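PDB 7ADK: lipoprotein from Mycoplasma mycoides subsp. capri, which is a lipoprotein that probably acts as a peptidase of the Mycoplasma DUF31 family in the trypsin-like PA clan, here bound to another protein. Local coordinates for residues Lys472-Thr476 with Tyr673-Asn678; Tyr641-Tyr645 with Phe662-Ile666; Gly481-Thr487 with Val560-Ser564; Leu283-Leu287 with Thr583-Ser589. All blocks are in the same frame, centred on the assembly; numbering follows the deposited sequence.

Contact 1. Residues Lys472-Thr476 with Tyr673-Asn678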
loop_
_atom_site.group_PDB
_atom_site.type_symbol
_atom_site.label_atom_id
_atom_site.label_comp_id
_atom_site.label_asym_id
_atom_site.label_seq_id
_atom_site.Cartn_x
_atom_site.Cartn_y
_atom_site.Cartn_z
ATOM N N LYS B 472 10.912 -13.186 9.757
ATOM C CA LYS B 472 10.035 -14.116 10.497
ATOM C C LYS B 472 8.619 -14.211 9.911
ATOM O O LYS B 472 8.074 -13.241 9.387
ATOM C CB LYS B 472 10.003 -13.721 11.984
ATOM C CG LYS B 472 11.371 -13.915 12.649
ATOM C CD LYS B 472 11.389 -13.432 14.095
ATOM C CE LYS B 472 12.818 -13.549 14.637
ATOM N NZ LYS B 472 12.987 -12.815 15.908
ATOM N N VAL B 473 8.024 -15.398 9.998
ATOM C CA VAL B 473 6.673 -15.695 9.492
ATOM C C VAL B 473 5.592 -14.950 10.275
ATOM O O VAL B 473 5.777 -14.569 11.429
ATOM C CB VAL B 473 6.389 -17.208 9.441
ATOM C CG1 VAL B 473 7.398 -17.921 8.554
ATOM C CG2 VAL B 473 6.374 -17.887 10.805
ATOM N N GLY B 474 4.456 -14.710 9.629
ATOM C CA GLY B 474 3.335 -13.943 10.163
ATOM C C GLY B 474 3.478 -12.429 10.058
ATOM O O GLY B 474 2.477 -11.731 10.128
ATOM N N GLN B 475 4.684 -11.908 9.832
ATOM C CA GLN B 475 4.944 -10.486 9.579
ATOM C C GLN B 475 4.336 -9.998 8.253
ATOM O O GLN B 475 4.312 -10.732 7.264
ATOM C CB GLN B 475 6.464 -10.265 9.616
ATOM C CG GLN B 475 6.880 -8.794 9.504
ATOM C CD GLN B 475 8.370 -8.567 9.723
ATOM O OE1 GLN B 475 9.168 -9.456 9.966
ATOM N NE2 GLN B 475 8.808 -7.340 9.654
ATOM N N THR B 476 3.915 -8.729 8.224
ATOM C CA THR B 476 3.485 -8.009 7.012
ATOM C C THR B 476 4.454 -6.872 6.687
ATOM O O THR B 476 4.711 -6.002 7.519
ATOM C CB THR B 476 2.036 -7.525 7.138
ATOM O OG1 THR B 476 1.204 -8.652 7.167
ATOM C CG2 THR B 476 1.539 -6.700 5.961
ATOM N N TYR B 673 -4.346 -10.007 5.593
ATOM C CA TYR B 673 -3.392 -8.936 5.262
ATOM C C TYR B 673 -2.620 -8.275 6.418
ATOM O O TYR B 673 -1.391 -8.286 6.414
ATOM C CB TYR B 673 -4.078 -7.874 4.392
ATOM C CG TYR B 673 -3.121 -6.792 3.910
ATOM C CD1 TYR B 673 -1.971 -7.166 3.201
ATOM C CD2 TYR B 673 -3.336 -5.432 4.205
ATOM C CE1 TYR B 673 -1.026 -6.207 2.820
ATOM C CE2 TYR B 673 -2.382 -4.467 3.823
ATOM C CZ TYR B 673 -1.222 -4.855 3.127
ATOM O OH TYR B 673 -0.314 -3.941 2.699
ATOM N N ASN B 674 -3.308 -7.709 7.404
ATOM C CA ASN B 674 -2.699 -7.088 8.591
ATOM C C ASN B 674 -3.039 -7.868 9.877
ATOM O O ASN B 674 -3.051 -7.315 10.976
ATOM C CB ASN B 674 -3.096 -5.592 8.627
ATOM C CG ASN B 674 -2.071 -4.669 7.999
ATOM O OD1 ASN B 674 -0.874 -4.832 8.132
ATOM N ND2 ASN B 674 -2.503 -3.611 7.359
ATOM N N LYS B 675 -3.383 -9.156 9.743
ATOM C CA LYS B 675 -4.109 -9.918 10.767
ATOM C C LYS B 675 -3.304 -11.060 11.399
ATOM O O LYS B 675 -3.677 -11.544 12.460
ATOM C CB LYS B 675 -5.436 -10.399 10.158
ATOM C CG LYS B 675 -6.358 -9.310 9.586
ATOM C CD LYS B 675 -6.927 -8.379 10.663
ATOM C CE LYS B 675 -8.015 -7.476 10.073
ATOM N NZ LYS B 675 -8.723 -6.703 11.111
ATOM N N LEU B 676 -2.198 -11.482 10.782
ATOM C CA LEU B 676 -1.325 -12.585 11.226
ATOM C C LEU B 676 -0.243 -12.162 12.246
ATOM O O LEU B 676 0.533 -13.005 12.677
ATOM C CB LEU B 676 -0.697 -13.247 9.973
ATOM C CG LEU B 676 -1.467 -14.444 9.393
ATOM C CD1 LEU B 676 -2.947 -14.171 9.171
ATOM C CD2 LEU B 676 -0.855 -14.850 8.062
ATOM N N ILE B 677 -0.168 -10.887 12.644
ATOM C CA ILE B 677 0.908 -10.369 13.507
ATOM C C ILE B 677 0.837 -11.000 14.916
ATOM O O ILE B 677 -0.082 -10.743 15.693
ATOM C CB ILE B 677 0.883 -8.816 13.573
ATOM C CG1 ILE B 677 0.662 -8.082 12.228
ATOM C CG2 ILE B 677 2.170 -8.301 14.241
ATOM C CD1 ILE B 677 1.703 -8.316 11.137
ATOM N N ASN B 678 1.833 -11.812 15.270
ATOM C CA ASN B 678 1.981 -12.462 16.580
ATOM C C ASN B 678 2.574 -11.535 17.665
ATOM O O ASN B 678 3.645 -11.796 18.218
ATOM C CB ASN B 678 2.723 -13.802 16.414
ATOM C CG ASN B 678 4.001 -13.703 15.607
ATOM O OD1 ASN B 678 3.994 -13.781 14.399
ATOM N ND2 ASN B 678 5.124 -13.531 16.220
#
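T476 sets OG1 beside its own backbone N and CG2 trans to it (chi1 -67°), and both branches then face Y673. Two loops meet here. One carries a type II beta turn, K472 to Q475, between strands 461-467 and 486-493. The other, 673-678, has no regular structure. T476 OG1 donates to Y673 O at 2.7 Å. The donor lies almost straight out from the carbonyl, with a C=O...donor angle of 162°. T476 OG1 has a second, weak bond to S271 OG. The methyl CG2 of T476 lies 3.7 Å from N674 OD1, and the two side chains cross at about a right angle. I677 bends back at chi2 (-61°), which carries CD1 to 3.6 Å from G474 O and 3.7 Å from T476 N. L676 CB touches the same carbonyl, G474 O, at 3.5 Å. The turn takes a positive phi at G474, whose backbone also bonds to L272. Y673 OH is hydrogen-bonded to D270. A chain of another protein borders this site. N678 ND2 bonds to an acidic side chain of that chain, while N678 OD1 comes within 3.6 Å of V473 O.

Contact 2. Residues Tyr641-Tyr645 with Phe662-Ile666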
loop_
_atom_site.group_PDB
_atom_site.type_symbol
_atom_site.label_atom_id
_atom_site.label_comp_id
_atom_site.label_asym_id
_atom_site.label_seq_id
_atom_site.Cartn_x
_atom_site.Cartn_y
_atom_site.Cartn_z
ATOM N N TYR B 641 1.786 -1.078 -8.786
ATOM C CA TYR B 641 0.741 -0.220 -9.354
ATOM C C TYR B 641 -0.687 -0.752 -9.139
ATOM O O TYR B 641 -1.587 0.019 -8.808
ATOM C CB TYR B 641 1.034 0.026 -10.841
ATOM C CG TYR B 641 0.071 1.005 -11.486
ATOM C CD1 TYR B 641 0.147 2.374 -11.166
ATOM C CD2 TYR B 641 -0.920 0.550 -12.375
ATOM C CE1 TYR B 641 -0.781 3.280 -11.710
ATOM C CE2 TYR B 641 -1.856 1.452 -12.916
ATOM C CZ TYR B 641 -1.795 2.818 -12.575
ATOM O OH TYR B 641 -2.715 3.688 -13.067
ATOM N N LYS B 642 -0.903 -2.072 -9.254
ATOM C CA LYS B 642 -2.214 -2.716 -9.006
ATOM C C LYS B 642 -2.355 -3.359 -7.617
ATOM O O LYS B 642 -3.291 -4.113 -7.360
ATOM C CB LYS B 642 -2.602 -3.651 -10.164
ATOM C CG LYS B 642 -2.581 -2.906 -11.510
ATOM C CD LYS B 642 -3.426 -3.568 -12.605
ATOM C CE LYS B 642 -4.924 -3.317 -12.393
ATOM N NZ LYS B 642 -5.722 -3.908 -13.491
ATOM N N ASP B 643 -1.460 -3.046 -6.684
ATOM C CA ASP B 643 -1.533 -3.480 -5.288
ATOM C C ASP B 643 -2.663 -2.760 -4.535
ATOM O O ASP B 643 -2.524 -1.624 -4.084
ATOM C CB ASP B 643 -0.151 -3.282 -4.642
ATOM C CG ASP B 643 -0.034 -3.771 -3.198
ATOM O OD1 ASP B 643 -1.081 -3.993 -2.550
ATOM O OD2 ASP B 643 1.120 -3.943 -2.748
ATOM N N PHE B 644 -3.804 -3.438 -4.424
ATOM C CA PHE B 644 -5.052 -2.930 -3.855
ATOM C C PHE B 644 -5.137 -2.973 -2.323
ATOM O O PHE B 644 -6.117 -2.500 -1.748
ATOM C CB PHE B 644 -6.207 -3.704 -4.496
ATOM C CG PHE B 644 -6.157 -5.213 -4.367
ATOM C CD1 PHE B 644 -5.623 -5.993 -5.408
ATOM C CD2 PHE B 644 -6.700 -5.835 -3.232
ATOM C CE1 PHE B 644 -5.681 -7.391 -5.335
ATOM C CE2 PHE B 644 -6.756 -7.231 -3.164
ATOM C CZ PHE B 644 -6.258 -8.007 -4.219
ATOM N N TYR B 645 -4.139 -3.531 -1.639
ATOM C CA TYR B 645 -4.152 -3.632 -0.178
ATOM C C TYR B 645 -3.658 -2.368 0.520
ATOM O O TYR B 645 -3.960 -2.147 1.691
ATOM C CB TYR B 645 -3.295 -4.807 0.256
ATOM C CG TYR B 645 -3.814 -6.160 -0.159
ATOM C CD1 TYR B 645 -4.625 -6.864 0.738
ATOM C CD2 TYR B 645 -3.492 -6.708 -1.413
ATOM C CE1 TYR B 645 -5.148 -8.108 0.373
ATOM C CE2 TYR B 645 -3.989 -7.967 -1.767
ATOM C CZ TYR B 645 -4.863 -8.635 -0.893
ATOM O OH TYR B 645 -5.459 -9.779 -1.279
ATOM N N PHE B 662 7.614 -2.499 -6.060
ATOM C CA PHE B 662 7.125 -3.872 -6.180
ATOM C C PHE B 662 6.538 -4.404 -4.867
ATOM O O PHE B 662 6.797 -3.891 -3.778
ATOM C CB PHE B 662 8.245 -4.802 -6.656
ATOM C CG PHE B 662 8.888 -4.440 -7.972
ATOM C CD1 PHE B 662 8.550 -5.143 -9.134
ATOM C CD2 PHE B 662 9.882 -3.450 -8.028
ATOM C CE1 PHE B 662 9.177 -4.840 -10.352
ATOM C CE2 PHE B 662 10.492 -3.128 -9.247
ATOM C CZ PHE B 662 10.139 -3.825 -10.410
ATOM N N SER B 663 5.753 -5.480 -4.977
ATOM C CA SER B 663 5.059 -6.179 -3.880
ATOM C C SER B 663 5.554 -7.624 -3.722
ATOM O O SER B 663 6.006 -8.204 -4.695
ATOM C CB SER B 663 3.560 -6.231 -4.158
ATOM O OG SER B 663 3.017 -4.959 -4.406
ATOM N N LEU B 664 5.444 -8.245 -2.542
ATOM C CA LEU B 664 5.763 -9.663 -2.288
ATOM C C LEU B 664 4.508 -10.549 -2.393
ATOM O O LEU B 664 4.004 -11.062 -1.398
ATOM C CB LEU B 664 6.463 -9.781 -0.921
ATOM C CG LEU B 664 6.910 -11.212 -0.535
ATOM C CD1 LEU B 664 8.278 -11.561 -1.085
ATOM C CD2 LEU B 664 6.976 -11.341 0.974
ATOM N N TRP B 665 3.973 -10.708 -3.604
ATOM C CA TRP B 665 2.731 -11.455 -3.858
ATOM C C TRP B 665 2.850 -12.953 -3.507
ATOM O O TRP B 665 3.919 -13.547 -3.501
ATOM C CB TRP B 665 2.247 -11.223 -5.296
ATOM C CG TRP B 665 0.767 -11.079 -5.515
ATOM C CD1 TRP B 665 -0.104 -12.075 -5.778
ATOM C CD2 TRP B 665 -0.042 -9.862 -5.522
ATOM N NE1 TRP B 665 -1.369 -11.564 -5.920
ATOM C CE2 TRP B 665 -1.399 -10.213 -5.732
ATOM C CE3 TRP B 665 0.234 -8.488 -5.403
ATOM C CZ2 TRP B 665 -2.434 -9.285 -5.726
ATOM C CZ3 TRP B 665 -0.797 -7.535 -5.413
ATOM C CH2 TRP B 665 -2.130 -7.931 -5.544
ATOM N N ILE B 666 1.722 -13.541 -3.148
ATOM C CA ILE B 666 1.554 -14.833 -2.476
ATOM C C ILE B 666 0.411 -15.602 -3.146
ATOM O O ILE B 666 0.007 -15.286 -4.253
ATOM C CB ILE B 666 1.545 -14.614 -0.921
ATOM C CG1 ILE B 666 1.246 -15.826 -0.005
ATOM C CG2 ILE B 666 0.789 -13.381 -0.425
ATOM C CD1 ILE B 666 1.483 -15.585 1.491
#
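D643 reaches across to S663 with its carboxylate and to W665 with its inner carbons. Its CA is 4.1 Å from W665 CZ3, near the plane of the indole at its edge. CB lies 4.4 Å from the same CZ3 and 3.6 Å from S663 OG. CG is trans to the backbone N (chi1 -176°), which carries the carboxylate over to S663. Its two oxygens take different partners. OD1 stays in its own segment and accepts from Y645 N at 3.2 Å, which makes an Asx turn. OD2 accepts from S663 OG at 2.7 Å, on the anti side and 33° out of the carboxylate plane. The two bonds should fix the rotation of the carboxylate.

The next two residues, F644 and Y645, bring their rings to W665. F644 CE1 is 3.6 Å from W665 CH2, and the ring planes stand at 69° in an oblique pair. Y645 CE2 meets the same CH2 at 4.2 Å. Y645 CD2 in turn covers one face of the F644 ring near its rim.

V269 packs on D643, Y645 and W665. K642 NZ forms a salt bridge with E779, just past strand 769-778. The two loops flank the short helix 651-655, and F662 bonds through its backbone to N480, in the loop ahead of strand 486-493.

Contact 3. Residues Gly481-Thr487 with Val560-Ser564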
loop_
_atom_site.group_PDB
_atom_site.type_symbol
_atom_site.label_atom_id
_atom_site.label_comp_id
_atom_site.label_asym_id
_atom_site.label_seq_id
_atom_site.Cartn_x
_atom_site.Cartn_y
_atom_site.Cartn_z
ATOM N N GLY B 481 10.751 -1.281 -2.222
ATOM C CA GLY B 481 11.662 -0.135 -2.081
ATOM C C GLY B 481 11.530 0.618 -0.757
ATOM O O GLY B 481 12.228 1.599 -0.527
ATOM N N HIS B 482 10.618 0.186 0.111
ATOM C CA HIS B 482 10.222 0.837 1.360
ATOM C C HIS B 482 10.460 -0.031 2.589
ATOM O O HIS B 482 10.449 0.517 3.685
ATOM C CB HIS B 482 8.742 1.254 1.266
ATOM C CG HIS B 482 8.523 2.538 0.509
ATOM N ND1 HIS B 482 8.216 3.765 1.099
ATOM C CD2 HIS B 482 8.739 2.734 -0.821
ATOM C CE1 HIS B 482 8.267 4.671 0.109
ATOM N NE2 HIS B 482 8.580 4.078 -1.051
ATOM N N ASP B 483 10.678 -1.346 2.461
ATOM C CA ASP B 483 10.980 -2.200 3.608
ATOM C C ASP B 483 12.476 -2.541 3.697
ATOM O O ASP B 483 13.073 -3.038 2.747
ATOM C CB ASP B 483 10.091 -3.451 3.586
ATOM C CG ASP B 483 9.900 -4.003 4.985
ATOM O OD1 ASP B 483 8.761 -4.062 5.477
ATOM O OD2 ASP B 483 10.914 -4.286 5.645
ATOM N N SER B 484 13.083 -2.332 4.869
ATOM C CA SER B 484 14.474 -2.680 5.194
ATOM C C SER B 484 14.736 -4.184 5.358
ATOM O O SER B 484 15.889 -4.602 5.410
ATOM C CB SER B 484 14.918 -1.915 6.444
ATOM O OG SER B 484 13.990 -2.129 7.438
ATOM N N ASN B 485 13.701 -5.028 5.389
ATOM C CA ASN B 485 13.830 -6.480 5.317
ATOM C C ASN B 485 14.132 -6.997 3.903
ATOM O O ASN B 485 14.515 -8.149 3.737
ATOM C CB ASN B 485 12.571 -7.119 5.892
ATOM C CG ASN B 485 12.387 -6.839 7.367
ATOM O OD1 ASN B 485 13.027 -7.406 8.229
ATOM N ND2 ASN B 485 11.507 -5.952 7.719
ATOM N N PHE B 486 13.996 -6.173 2.866
ATOM C CA PHE B 486 14.605 -6.452 1.570
ATOM C C PHE B 486 16.008 -5.855 1.506
ATOM O O PHE B 486 16.288 -4.774 2.034
ATOM C CB PHE B 486 13.741 -5.940 0.411
ATOM C CG PHE B 486 12.356 -6.543 0.366
ATOM C CD1 PHE B 486 12.158 -7.846 -0.117
ATOM C CD2 PHE B 486 11.262 -5.810 0.836
ATOM C CE1 PHE B 486 10.888 -8.436 -0.048
ATOM C CE2 PHE B 486 9.983 -6.388 0.893
ATOM C CZ PHE B 486 9.802 -7.715 0.472
ATOM N N THR B 487 16.882 -6.527 0.773
ATOM C CA THR B 487 18.158 -5.966 0.328
ATOM C C THR B 487 18.200 -6.056 -1.186
ATOM O O THR B 487 17.572 -6.925 -1.788
ATOM C CB THR B 487 19.380 -6.639 0.976
ATOM O OG1 THR B 487 19.151 -6.971 2.330
ATOM C CG2 THR B 487 20.612 -5.753 0.950
ATOM N N VAL B 560 24.931 -1.808 -2.961
ATOM C CA VAL B 560 23.972 -2.475 -2.080
ATOM C C VAL B 560 23.014 -1.436 -1.542
ATOM O O VAL B 560 23.436 -0.419 -1.007
ATOM C CB VAL B 560 24.638 -3.229 -0.919
ATOM C CG1 VAL B 560 23.634 -4.107 -0.191
ATOM C CG2 VAL B 560 25.791 -4.102 -1.401
ATOM N N TRP B 561 21.715 -1.676 -1.659
ATOM C CA TRP B 561 20.644 -0.752 -1.294
ATOM C C TRP B 561 19.674 -1.408 -0.312
ATOM O O TRP B 561 19.528 -2.630 -0.293
ATOM C CB TRP B 561 19.918 -0.253 -2.542
ATOM C CG TRP B 561 20.724 0.413 -3.611
ATOM C CD1 TRP B 561 21.562 -0.213 -4.463
ATOM C CD2 TRP B 561 20.796 1.830 -3.962
ATOM N NE1 TRP B 561 22.209 0.715 -5.248
ATOM C CE2 TRP B 561 21.768 1.990 -4.990
ATOM C CE3 TRP B 561 20.139 3.000 -3.524
ATOM C CZ2 TRP B 561 22.088 3.239 -5.536
ATOM C CZ3 TRP B 561 20.440 4.254 -4.079
ATOM C CH2 TRP B 561 21.413 4.376 -5.078
ATOM N N SER B 562 18.996 -0.623 0.518
ATOM C CA SER B 562 17.931 -1.116 1.400
ATOM C C SER B 562 16.989 0.008 1.818
ATOM O O SER B 562 17.459 1.062 2.235
ATOM C CB SER B 562 18.525 -1.775 2.634
ATOM O OG SER B 562 17.505 -2.360 3.403
ATOM N N ALA B 563 15.671 -0.182 1.680
ATOM C CA ALA B 563 14.657 0.857 1.884
ATOM C C ALA B 563 14.918 2.160 1.100
ATOM O O ALA B 563 14.602 3.252 1.565
ATOM C CB ALA B 563 14.424 1.056 3.378
ATOM N N SER B 564 15.523 2.060 -0.090
ATOM C CA SER B 564 15.961 3.192 -0.917
ATOM C C SER B 564 17.070 4.069 -0.301
ATOM O O SER B 564 17.249 5.216 -0.694
ATOM C CB SER B 564 14.762 3.983 -1.453
ATOM O OG SER B 564 15.151 4.877 -2.471
#
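S562 OG donates to F486 O at 3.0 Å, with a nearly straight C=O...donor angle of 169°. The hydroxyl gets there because OG stands trans to the backbone N of S562 (chi1 -174°). S484 O lies 3.4 Å from the same OG. Next to F486, the methyl CG2 of T487 packs on V560 CG1 at 3.6 Å and on W561 O at 3.5 Å. At the other end, A563 CB sits against S484 N at 3.9 Å. G481 O receives a CA-H...O contact from A563 CA at 3.5 Å, and S564 CB lies beside the same oxygen.

Strands 486-493 and 556-562 are antiparallel neighbours in a curled sheet, consistent with one of the two beta-barrels of PA-clan peptidases. Regular pairing ends here: W561 still bonds through its backbone to K488, while S562 reaches F486 O with its side chain. The chains stay close as far as H482 and A563. A563 and S564 both have positive phi and turn the chain in a tight hairpin from strand 556-562 to strand 565-566. S562 O is bound by N565 ND2.

The 481-487 side is shaped by a type I turn from D483 to F486. D483 OD2 accepts from N485 N at 2.9 Å, an Asx turn, and from N485 ND2 at 2.7 Å. D483 OD1 accepts from K478 N. Farther out, a chain of another protein reaches the turn: a basic side chain of that chain forms a salt bridge with D483 OD2, and an acidic one bonds to S484 OG.

Contact 4. Residues Leu283-Leu287 with Thr583-Ser589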
loop_
_atom_site.group_PDB
_atom_site.type_symbol
_atom_site.label_atom_id
_atom_site.label_comp_id
_atom_site.label_asym_id
_atom_site.label_seq_id
_atom_site.Cartn_x
_atom_site.Cartn_y
_atom_site.Cartn_z
ATOM N N LEU B 283 11.617 -16.330 0.514
ATOM C CA LEU B 283 12.733 -15.798 1.259
ATOM C C LEU B 283 13.818 -16.849 1.139
ATOM O O LEU B 283 13.524 -18.036 1.095
ATOM C CB LEU B 283 12.255 -15.550 2.698
ATOM C CG LEU B 283 13.313 -15.342 3.789
ATOM C CD1 LEU B 283 12.601 -14.872 5.056
ATOM C CD2 LEU B 283 14.073 -16.626 4.126
ATOM N N ALA B 284 15.061 -16.427 1.065
ATOM C CA ALA B 284 16.185 -17.298 0.744
ATOM C C ALA B 284 16.223 -17.946 -0.648
ATOM O O ALA B 284 17.310 -18.040 -1.188
ATOM C CB ALA B 284 16.470 -18.283 1.863
ATOM N N ARG B 285 15.116 -18.393 -1.236
ATOM C CA ARG B 285 15.152 -19.257 -2.422
ATOM C C ARG B 285 14.605 -18.584 -3.665
ATOM O O ARG B 285 15.317 -18.482 -4.660
ATOM C CB ARG B 285 14.462 -20.602 -2.156
ATOM C CG ARG B 285 14.959 -21.346 -0.919
ATOM C CD ARG B 285 16.395 -21.832 -0.972
ATOM N NE ARG B 285 16.726 -22.489 0.305
ATOM C CZ ARG B 285 17.372 -21.947 1.320
ATOM N NH1 ARG B 285 18.306 -21.059 1.175
ATOM N NH2 ARG B 285 17.080 -22.275 2.537
ATOM N N THR B 286 13.376 -18.091 -3.640
ATOM C CA THR B 286 12.810 -17.288 -4.741
ATOM C C THR B 286 13.298 -15.866 -4.632
ATOM O O THR B 286 12.531 -14.908 -4.594
ATOM C CB THR B 286 11.296 -17.347 -4.857
ATOM O OG1 THR B 286 10.943 -18.698 -4.756
ATOM C CG2 THR B 286 10.848 -16.830 -6.224
ATOM N N LEU B 287 14.606 -15.763 -4.431
ATOM C CA LEU B 287 15.200 -14.624 -3.795
ATOM C C LEU B 287 14.917 -13.376 -4.624
ATOM O O LEU B 287 14.299 -12.463 -4.065
ATOM C CB LEU B 287 16.656 -14.935 -3.326
ATOM C CG LEU B 287 17.839 -15.091 -4.304
ATOM C CD1 LEU B 287 18.516 -13.759 -4.611
ATOM C CD2 LEU B 287 18.922 -15.956 -3.688
ATOM N N THR B 583 23.171 -14.369 -1.740
ATOM C CA THR B 583 22.440 -15.611 -2.036
ATOM C C THR B 583 21.675 -16.185 -0.839
ATOM O O THR B 583 21.326 -17.362 -0.872
ATOM C CB THR B 583 23.344 -16.686 -2.664
ATOM O OG1 THR B 583 24.341 -17.122 -1.771
ATOM C CG2 THR B 583 23.992 -16.164 -3.943
ATOM N N ASN B 584 21.450 -15.413 0.232
ATOM C CA ASN B 584 20.829 -15.852 1.493
ATOM C C ASN B 584 21.410 -17.181 2.016
ATOM O O ASN B 584 20.722 -18.020 2.594
ATOM C CB ASN B 584 19.310 -15.879 1.333
ATOM C CG ASN B 584 18.597 -14.566 1.569
ATOM O OD1 ASN B 584 18.874 -13.843 2.496
ATOM N ND2 ASN B 584 17.576 -14.268 0.812
ATOM N N ASN B 585 22.698 -17.381 1.773
ATOM C CA ASN B 585 23.505 -18.539 2.122
ATOM C C ASN B 585 22.959 -19.902 1.636
ATOM O O ASN B 585 23.036 -20.892 2.355
ATOM C CB ASN B 585 23.849 -18.472 3.612
ATOM C CG ASN B 585 25.114 -19.221 3.953
ATOM O OD1 ASN B 585 25.833 -19.753 3.127
ATOM N ND2 ASN B 585 25.461 -19.276 5.204
ATOM N N TYR B 586 22.436 -19.970 0.410
ATOM C CA TYR B 586 21.928 -21.220 -0.201
ATOM C C TYR B 586 22.944 -22.378 -0.232
ATOM O O TYR B 586 22.567 -23.551 -0.195
ATOM C CB TYR B 586 21.446 -20.900 -1.628
ATOM C CG TYR B 586 20.834 -22.074 -2.360
ATOM C CD1 TYR B 586 19.607 -22.617 -1.937
ATOM C CD2 TYR B 586 21.416 -22.570 -3.543
ATOM C CE1 TYR B 586 18.981 -23.636 -2.675
ATOM C CE2 TYR B 586 20.797 -23.602 -4.279
ATOM C CZ TYR B 586 19.575 -24.134 -3.836
ATOM O OH TYR B 586 18.923 -25.103 -4.522
ATOM N N SER B 587 24.238 -22.090 -0.245
ATOM C CA SER B 587 25.300 -23.092 -0.096
ATOM C C SER B 587 25.200 -23.876 1.211
ATOM O O SER B 587 25.223 -25.103 1.201
ATOM C CB SER B 587 26.666 -22.419 -0.171
ATOM O OG SER B 587 27.716 -23.348 -0.081
ATOM N N GLU B 588 25.083 -23.194 2.346
ATOM C CA GLU B 588 25.132 -23.812 3.676
ATOM C C GLU B 588 23.760 -24.121 4.273
ATOM O O GLU B 588 23.662 -24.916 5.206
ATOM C CB GLU B 588 25.961 -22.941 4.633
ATOM C CG GLU B 588 27.410 -22.728 4.190
ATOM C CD GLU B 588 28.087 -24.032 3.771
ATOM O OE1 GLU B 588 28.149 -24.976 4.585
ATOM O OE2 GLU B 588 28.545 -24.126 2.616
ATOM N N SER B 589 22.666 -23.774 3.590
ATOM C CA SER B 589 21.334 -24.373 3.796
ATOM C C SER B 589 21.194 -25.882 3.462
ATOM O O SER B 589 21.753 -26.375 2.475
ATOM C CB SER B 589 20.312 -23.583 2.995
ATOM O OG SER B 589 19.043 -24.141 3.239
#
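Carbon-to-carbon packing comes first: A284 CB lies against N584 CB at 3.8 Å. L287 adds its CD2, which lies 3.9 Å from T583 CA. No hydrogen bond joins the two segments.

The flat groups meet obliquely. The R285 chain bends at chi2 (-66°) and lays CD against Y586 CD1 at 3.4 Å. R285 NE lies in the plane of the ring at its edge, 3.7 Å from Y586 CD1. Guanidinium and ring planes are 35° apart. S589 OG sits over a face of the guanidinium, near NH2, without hydrogen-bond geometry; it has a weak bond to K591 N.

The buried polar ends are satisfied beyond the two segments: R285 NE by K591 O, N584 by L467 O and S469 N, and Y586 OH by M429 O and V593 N.

Segment 583-589 leaves helix 575-582 and leads to strand 594-595. Segment 283-287 runs into strand 289-293. L287 and Y586 both pack on I428, so the contact sits against strand 421-433, with the end of strand 461-467 beside N584.

From the N terminus, 283-287 opens contact 4 just ahead of strand 289-293. Next come 472-476 of contact 1 and 481-487 of contact 3. Contact 3 closes first, at 560-564, joining neighbouring strands of the antiparallel sheet. Contact 4 closes at 583-589, after helix 575-582, and so encloses contact 3. Contact 2 follows as a short loop, 641-645 to 662-666, around helix 651-655. Contact 1 closes last, at 673-678. It encloses contacts 2 and 3 and crosses contact 4. Contacts 1, 2 and 3 touch pairwise: Y673 meets Y645, Q475 meets N485, and L664 meets F486. Contact 4 touches none of them; its nearest atoms lie about 5 Å from those of contact 1.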